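Long-range contact in hemolysin activator protein CdiB (Acinetobacter baumannii ACICU, PDB 6WIL), which probably secretes the CdiA toxin across the outer membrane as the two-partner (type Vb) transporter of contact-dependent growth inhibition: residues Asn37-Leu47 with Asn102-Lys113. Numbering follows the deposited sequence.
Sequences NTKPLQDFKHL and NIVNYAQNELLK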
loop_
_atom_site.group_PDB
_atom_site.type_symbol
_atom_site.label_atom_id
_atom_site.label_comp_id
_atom_site.label_asym_id
_atom_site.label_seq_id
_atom_site.Cartn_x
_atom_site.Cartn_y
_atom_site.Cartn_z
ATOM N N ASN A 37 21.172 3.599 -2.732
ATOM C CA ASN A 37 22.362 2.825 -3.071
ATOM C C ASN A 37 23.149 3.464 -4.211
ATOM O O ASN A 37 24.385 3.513 -4.165
ATOM C CB ASN A 37 21.962 1.390 -3.417
ATOM C CG ASN A 37 23.034 0.652 -4.190
ATOM O OD1 ASN A 37 24.028 0.196 -3.621
ATOM N ND2 ASN A 37 22.833 0.521 -5.496
ATOM N N THR A 38 22.461 3.954 -5.245
ATOM C CA THR A 38 23.134 4.613 -6.366
ATOM C C THR A 38 23.489 6.034 -5.931
ATOM O O THR A 38 22.846 7.023 -6.294
ATOM C CB THR A 38 22.271 4.591 -7.624
ATOM O OG1 THR A 38 22.804 5.504 -8.594
ATOM C CG2 THR A 38 20.819 4.954 -7.312
ATOM N N LYS A 39 24.546 6.124 -5.123
ATOM C CA LYS A 39 24.994 7.387 -4.559
ATOM C C LYS A 39 26.167 7.904 -5.377
ATOM O O LYS A 39 27.265 7.330 -5.295
ATOM C CB LYS A 39 25.401 7.192 -3.099
ATOM C CG LYS A 39 25.362 8.438 -2.228
ATOM C CD LYS A 39 25.448 8.051 -0.756
ATOM C CE LYS A 39 25.648 9.261 0.144
ATOM N NZ LYS A 39 24.519 10.226 0.058
ATOM N N PRO A 40 25.997 8.953 -6.184
ATOM C CA PRO A 40 27.127 9.476 -6.968
ATOM C C PRO A 40 28.178 10.090 -6.054
ATOM O O PRO A 40 27.933 11.109 -5.404
ATOM C CB PRO A 40 26.479 10.531 -7.875
ATOM C CG PRO A 40 25.014 10.228 -7.855
ATOM C CD PRO A 40 24.738 9.646 -6.504
ATOM N N LEU A 41 29.349 9.451 -5.991
ATOM C CA LEU A 41 30.474 10.030 -5.263
ATOM C C LEU A 41 30.855 11.379 -5.858
ATOM O O LEU A 41 30.876 12.404 -5.167
ATOM C CB LEU A 41 31.670 9.077 -5.297
ATOM C CG LEU A 41 32.971 9.665 -4.743
ATOM C CD1 LEU A 41 33.120 9.353 -3.260
ATOM C CD2 LEU A 41 34.182 9.186 -5.532
ATOM N N GLN A 42 31.162 11.386 -7.149
ATOM C CA GLN A 42 31.444 12.587 -7.919
ATOM C C GLN A 42 30.299 12.802 -8.894
ATOM O O GLN A 42 29.906 11.867 -9.600
ATOM C CB GLN A 42 32.760 12.431 -8.682
ATOM C CG GLN A 42 32.989 10.991 -9.142
ATOM C CD GLN A 42 33.823 10.878 -10.405
ATOM O OE1 GLN A 42 33.680 11.672 -11.337
ATOM N NE2 GLN A 42 34.701 9.881 -10.443
ATOM N N ASP A 43 29.753 14.013 -8.935
ATOM C CA ASP A 43 28.794 14.289 -9.989
ATOM C C ASP A 43 29.514 14.279 -11.330
ATOM O O ASP A 43 30.697 14.617 -11.431
ATOM C CB ASP A 43 28.080 15.623 -9.777
ATOM C CG ASP A 43 26.759 15.698 -10.537
ATOM O OD1 ASP A 43 26.578 14.920 -11.501
ATOM O OD2 ASP A 43 25.900 16.527 -10.168
ATOM N N PHE A 44 28.790 13.862 -12.363
ATOM C CA PHE A 44 29.388 13.585 -13.660
ATOM C C PHE A 44 29.142 14.704 -14.662
ATOM O O PHE A 44 28.959 14.441 -15.856
ATOM C CB PHE A 44 28.872 12.244 -14.173
ATOM C CG PHE A 44 29.040 11.124 -13.180
ATOM C CD1 PHE A 44 30.284 10.547 -12.972
ATOM C CD2 PHE A 44 27.961 10.657 -12.445
ATOM C CE1 PHE A 44 30.447 9.523 -12.057
ATOM C CE2 PHE A 44 28.118 9.632 -11.528
ATOM C CZ PHE A 44 29.362 9.065 -11.335
ATOM N N LYS A 45 29.142 15.955 -14.188
ATOM C CA LYS A 45 28.970 17.103 -15.074
ATOM C C LYS A 45 30.000 17.088 -16.193
ATOM O O LYS A 45 29.658 17.232 -17.373
ATOM C CB LYS A 45 29.068 18.405 -14.273
ATOM C CG LYS A 45 27.739 19.120 -14.067
ATOM C CD LYS A 45 27.916 20.415 -13.281
ATOM C CE LYS A 45 28.681 21.469 -14.077
ATOM N NZ LYS A 45 27.923 21.959 -15.265
ATOM N N HIS A 46 31.270 16.907 -15.840
ATOM C CA HIS A 46 32.352 16.822 -16.812
ATOM C C HIS A 46 33.128 15.538 -16.565
ATOM O O HIS A 46 33.696 15.349 -15.484
ATOM C CB HIS A 46 33.279 18.036 -16.721
ATOM C CG HIS A 46 32.586 19.298 -16.311
ATOM N ND1 HIS A 46 32.646 19.793 -15.027
ATOM C CD2 HIS A 46 31.814 20.161 -17.013
ATOM C CE1 HIS A 46 31.945 20.911 -14.955
ATOM N NE2 HIS A 46 31.428 21.155 -16.146
ATOM N N LEU A 47 33.145 14.657 -17.564
ATOM C CA LEU A 47 33.959 13.450 -17.527
ATOM C C LEU A 47 35.296 13.618 -18.230
ATOM O O LEU A 47 36.291 13.031 -17.794
ATOM C CB LEU A 47 33.199 12.282 -18.169
ATOM C CG LEU A 47 31.762 12.075 -17.677
ATOM C CD1 LEU A 47 31.029 11.075 -18.560
ATOM C CD2 LEU A 47 31.752 11.625 -16.225
ATOM N N ASN A 102 37.009 8.523 -15.316
ATOM C CA ASN A 102 35.714 9.136 -15.042
ATOM C C ASN A 102 34.620 8.545 -15.924
ATOM O O ASN A 102 33.493 8.336 -15.464
ATOM C CB ASN A 102 35.799 10.651 -15.233
ATOM C CG ASN A 102 36.697 11.317 -14.210
ATOM O OD1 ASN A 102 36.941 10.771 -13.132
ATOM N ND2 ASN A 102 37.190 12.508 -14.537
ATOM N N ILE A 103 34.931 8.278 -17.195
ATOM C CA ILE A 103 33.963 7.632 -18.078
ATOM C C ILE A 103 33.596 6.255 -17.542
ATOM O O ILE A 103 32.423 5.860 -17.549
ATOM C CB ILE A 103 34.517 7.559 -19.512
ATOM C CG1 ILE A 103 34.558 8.957 -20.136
ATOM C CG2 ILE A 103 33.692 6.601 -20.368
ATOM C CD1 ILE A 103 35.544 9.087 -21.280
ATOM N N VAL A 104 34.589 5.513 -17.047
ATOM C CA VAL A 104 34.325 4.197 -16.476
ATOM C C VAL A 104 33.476 4.320 -15.214
ATOM O O VAL A 104 32.497 3.587 -15.037
ATOM C CB VAL A 104 35.650 3.456 -16.210
ATOM C CG1 VAL A 104 35.469 2.388 -15.141
ATOM C CG2 VAL A 104 36.163 2.830 -17.496
ATOM N N ASN A 105 33.830 5.253 -14.324
ATOM C CA ASN A 105 33.041 5.445 -13.109
ATOM C C ASN A 105 31.612 5.859 -13.424
ATOM O O ASN A 105 30.686 5.500 -12.688
ATOM C CB ASN A 105 33.694 6.490 -12.207
ATOM C CG ASN A 105 34.859 5.937 -11.423
ATOM O OD1 ASN A 105 34.866 4.766 -11.041
ATOM N ND2 ASN A 105 35.855 6.779 -11.175
ATOM N N TYR A 106 31.417 6.622 -14.500
ATOM C CA TYR A 106 30.071 7.030 -14.890
ATOM C C TYR A 106 29.264 5.843 -15.400
ATOM O O TYR A 106 28.088 5.688 -15.050
ATOM C CB TYR A 106 30.154 8.130 -15.951
ATOM C CG TYR A 106 28.820 8.634 -16.456
ATOM C CD1 TYR A 106 27.925 9.264 -15.605
ATOM C CD2 TYR A 106 28.470 8.506 -17.793
ATOM C CE1 TYR A 106 26.711 9.742 -16.065
ATOM C CE2 TYR A 106 27.257 8.978 -18.263
ATOM C CZ TYR A 106 26.382 9.594 -17.394
ATOM O OH TYR A 106 25.175 10.066 -17.855
ATOM N N ALA A 107 29.881 4.993 -16.225
ATOM C CA ALA A 107 29.190 3.812 -16.723
ATOM C C ALA A 107 28.929 2.791 -15.624
ATOM O O ALA A 107 28.018 1.968 -15.762
ATOM C CB ALA A 107 29.994 3.173 -17.854
ATOM N N GLN A 108 29.703 2.826 -14.538
ATOM C CA GLN A 108 29.472 1.918 -13.421
ATOM C C GLN A 108 28.359 2.429 -12.518
ATOM O O GLN A 108 27.562 1.637 -12.002
ATOM C CB GLN A 108 30.765 1.724 -12.628
ATOM C CG GLN A 108 30.613 0.916 -11.345
ATOM C CD GLN A 108 30.383 -0.563 -11.594
ATOM O OE1 GLN A 108 30.586 -1.061 -12.702
ATOM N NE2 GLN A 108 29.961 -1.277 -10.555
ATOM N N ASN A 109 28.292 3.747 -12.310
ATOM C CA ASN A 109 27.166 4.321 -11.583
ATOM C C ASN A 109 25.857 4.044 -12.307
ATOM O O ASN A 109 24.832 3.770 -11.674
ATOM C CB ASN A 109 27.377 5.825 -11.396
ATOM C CG ASN A 109 26.192 6.504 -10.736
ATOM O OD1 ASN A 109 26.024 6.436 -9.519
ATOM N ND2 ASN A 109 25.370 7.175 -11.537
ATOM N N GLU A 110 25.878 4.096 -13.641
ATOM C CA GLU A 110 24.690 3.752 -14.413
ATOM C C GLU A 110 24.336 2.281 -14.243
ATOM O O GLU A 110 23.156 1.910 -14.247
ATOM C CB GLU A 110 24.912 4.086 -15.887
ATOM C CG GLU A 110 23.628 4.215 -16.671
ATOM C CD GLU A 110 22.669 5.194 -16.028
ATOM O OE1 GLU A 110 23.066 6.361 -15.813
ATOM O OE2 GLU A 110 21.527 4.790 -15.717
ATOM N N LEU A 111 25.351 1.428 -14.096
ATOM C CA LEU A 111 25.110 0.015 -13.826
ATOM C C LEU A 111 24.405 -0.166 -12.488
ATOM O O LEU A 111 23.431 -0.920 -12.379
ATOM C CB LEU A 111 26.437 -0.746 -13.853
ATOM C CG LEU A 111 26.406 -2.241 -14.165
ATOM C CD1 LEU A 111 25.784 -2.476 -15.532
ATOM C CD2 LEU A 111 27.814 -2.820 -14.110
ATOM N N LEU A 112 24.886 0.529 -11.453
ATOM C CA LEU A 112 24.234 0.480 -10.149
ATOM C C LEU A 112 22.863 1.143 -10.178
ATOM O O LEU A 112 21.973 0.752 -9.415
ATOM C CB LEU A 112 25.121 1.145 -9.096
ATOM C CG LEU A 112 26.521 0.552 -8.937
ATOM C CD1 LEU A 112 27.314 1.309 -7.879
ATOM C CD2 LEU A 112 26.433 -0.927 -8.591
ATOM N N LYS A 113 22.678 2.149 -11.040
ATOM C CA LYS A 113 21.375 2.794 -11.167
ATOM C C LYS A 113 20.294 1.787 -11.538
ATOM O O LYS A 113 19.179 1.836 -11.006
ATOM C CB LYS A 113 21.435 3.907 -12.211
ATOM C CG LYS A 113 21.403 5.313 -11.647
ATOM C CD LYS A 113 21.238 6.327 -12.770
ATOM C CE LYS A 113 21.344 7.751 -12.257
ATOM N NZ LYS A 113 21.757 8.684 -13.341
#
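Phe44 drops from the linker 37-47 onto the helix that carries Tyr106, and every atom of its side chain finds a neighbour there. With CG anti to the carbonyl carbon (chi1 -52°), the ring is swung in over the helix. CB starts the contact beside Tyr106 CD1, at 3.4 Å, and CG continues it, 3.3 Å from Tyr106 CD1, which Phe44 CD2 also approaches. Phe44 CD1 runs along Tyr106 CB, and CE1 reaches the backbone of that residue, whose CA makes a CH-pi contact over one ring face, 4.1 Å from the centroid. The far rim belongs to Asn109: Phe44 CE2 approaches Asn109 ND2 at 3.7 Å, while Phe44 CZ rests against Asn109 CB. The two aromatic planes meet obliquely, at 58°, and Gln42 O lies over the opposite face of Phe44. A flat, apolar ring suits this place because it offers a face to Tyr106 CA and rim carbons to Asn109.

The helix, 97-113, belongs to the first POTRA domain, the ShlB-type one. The linker, between helix 8-27 and strand 55-56, runs antiparallel along it, Leu47 beside Asn102 and Thr38 beside Lys113. Leu47 meets the CD2 half of the Tyr106 ring, on the same side of its plane as Phe44 CB and CG at the CD1 half: Leu47 CD1 lies 3.7 Å from Tyr106 CD2, Leu47 CD2 against Tyr106 CB, and Leu47 CB faces Ile103 CG1. A branched aliphatic chain fits this largely buried corner, where His86 also meets the Tyr106 ring edge-to-face.

Toward the helix's C-terminal end, Thr38, centre of an inverse gamma turn, directs OG1 to Asn109 OD1 in a weak hydrogen bond of 3.5 Å. Thr38 OG1 also lies 3.4 Å from Lys113 CG. Asparagine suits as acceptor, threonine because its short chain holds the donor near the backbone.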